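Local atomic coordinates of RNA-dependent RNA Polymerase (Bombyx mori cytoplasmic polyhedrosis virus, PDB entry 6TZ0), a protein that synthesises viral RNA, copying the double-stranded RNA genome into plus strands during transcription and probably making the complementary minus strands during genome replication. Residues K406-G410 against I411-E415. Numbering follows the deposited sequence.
Sequences KRVNG and IHHDE
The imidazole of H413 meets V408 at its edge: the carbonyl O of V408 lies near the ring plane, 3.3 Å from NE2 of H413, and takes a weak, bent hydrogen bond from it (135° at the hydrogen). Over one face of the same ring sits the backbone carbon C of I411, displaced toward the rim. H413 turns its CG anti to its own carbonyl carbon (chi1 -63°), which swings the ring back toward helix 401-409. There V408 CG1 approaches the NE2–CE1 side of the ring, 4.1 Å from NE2, the two side chains crossing at about a right angle. The second flat group, the ring of H412, has CB of E415 in its plane at one edge.

V408 O has a second donor, the backbone N of I411, at 3.4 Å, also weakly. One carbonyl of the last helical turn is thus shared between a main-chain NH three residues on and a side chain five on, one weak bond to the linker at I411 and one to H413 in the first turn of the next helix. The neighbouring carbonyl, R407 O, takes a weak hydrogen bond from the backbone N-H of G410 and is flanked by I411, whose CG1 and CD1 both lie 3.6 Å from it. I411 therefore lies alongside the helix end, its CG1–CD1 branch running from beside G410 C toward R407 O.

This is a short, extended link between two helices in the central polymerase domain: G410 and I411 join helix 401-409 to helix 413-422, with H412 at the N-cap position. N409 OD1 is hydrogen-bonded to T575 N, D414 forms a salt bridge with R461 through OD2 and a hydrogen bond with Y460 OH through OD1, and H413 packs on M502 and T505 of helix 501-508.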
# COMPACT_ATOMS: atom_id res chain seq x y z
N LYS A 406 7.37 26.74 -0.52
CA LYS A 406 6.83 27.53 -1.63
C LYS A 406 5.96 26.68 -2.54
O LYS A 406 4.94 27.15 -3.05
CB LYS A 406 7.99 28.16 -2.40
CG LYS A 406 7.62 29.14 -3.51
CD LYS A 406 7.70 28.50 -4.89
CE LYS A 406 7.41 29.51 -5.98
NZ LYS A 406 7.44 28.89 -7.33
N ARG A 407 6.34 25.41 -2.75
CA ARG A 407 5.52 24.53 -3.58
C ARG A 407 4.23 24.12 -2.87
O ARG A 407 3.19 23.98 -3.51
CB ARG A 407 6.33 23.29 -3.97
CG ARG A 407 7.40 23.57 -4.99
CD ARG A 407 8.20 22.32 -5.27
NE ARG A 407 9.27 22.59 -6.23
CZ ARG A 407 9.14 22.44 -7.54
NH1 ARG A 407 8.00 22.01 -8.05
NH2 ARG A 407 10.16 22.71 -8.34
N VAL A 408 4.30 23.91 -1.55
CA VAL A 408 3.13 23.49 -0.78
C VAL A 408 2.11 24.61 -0.67
O VAL A 408 0.90 24.35 -0.66
CB VAL A 408 3.62 22.96 0.59
CG1 VAL A 408 2.51 22.83 1.61
CG2 VAL A 408 4.24 21.59 0.42
N ASN A 409 2.56 25.87 -0.67
CA ASN A 409 1.63 27.00 -0.58
C ASN A 409 0.72 27.12 -1.79
O ASN A 409 -0.36 27.71 -1.69
CB ASN A 409 2.41 28.30 -0.40
CG ASN A 409 3.04 28.41 0.96
OD1 ASN A 409 2.46 28.01 1.96
ND2 ASN A 409 4.24 28.97 1.00
N GLY A 410 1.11 26.57 -2.94
CA GLY A 410 0.31 26.71 -4.14
C GLY A 410 -0.56 25.52 -4.47
O GLY A 410 -0.90 25.30 -5.63
N ILE A 411 -0.94 24.74 -3.46
CA ILE A 411 -1.76 23.55 -3.64
C ILE A 411 -3.04 23.72 -2.82
O ILE A 411 -2.98 24.10 -1.65
CB ILE A 411 -1.00 22.28 -3.21
CG1 ILE A 411 0.22 22.06 -4.09
CG2 ILE A 411 -1.90 21.05 -3.25
CD1 ILE A 411 1.14 20.99 -3.58
N HIS A 412 -4.18 23.45 -3.45
CA HIS A 412 -5.45 23.35 -2.74
C HIS A 412 -5.55 21.92 -2.20
O HIS A 412 -5.62 20.97 -2.98
CB HIS A 412 -6.63 23.69 -3.64
CG HIS A 412 -7.94 23.75 -2.93
ND1 HIS A 412 -8.28 24.79 -2.09
CD2 HIS A 412 -9.00 22.91 -2.93
CE1 HIS A 412 -9.49 24.59 -1.60
NE2 HIS A 412 -9.95 23.45 -2.10
N HIS A 413 -5.54 21.78 -0.88
CA HIS A 413 -5.34 20.48 -0.27
C HIS A 413 -6.62 19.69 -0.08
O HIS A 413 -6.57 18.46 0.05
CB HIS A 413 -4.62 20.65 1.06
CG HIS A 413 -3.25 21.25 0.92
ND1 HIS A 413 -2.16 20.51 0.49
CD2 HIS A 413 -2.80 22.51 1.11
CE1 HIS A 413 -1.10 21.29 0.44
NE2 HIS A 413 -1.46 22.51 0.81
N ASP A 414 -7.77 20.35 -0.10
CA ASP A 414 -9.05 19.65 -0.01
C ASP A 414 -9.35 18.90 -1.30
O ASP A 414 -9.75 17.73 -1.28
CB ASP A 414 -10.15 20.65 0.30
CG ASP A 414 -9.98 21.25 1.66
OD1 ASP A 414 -9.38 20.57 2.50
OD2 ASP A 414 -10.42 22.40 1.89
N GLU A 415 -9.16 19.57 -2.44
CA GLU A 415 -9.31 18.91 -3.73
C GLU A 415 -8.27 17.83 -3.92
O GLU A 415 -8.55 16.80 -4.54
CB GLU A 415 -9.24 19.95 -4.85
CG GLU A 415 -9.52 19.43 -6.24
CD GLU A 415 -10.95 18.98 -6.44
OE1 GLU A 415 -11.85 19.51 -5.76
OE2 GLU A 415 -11.18 18.08 -7.28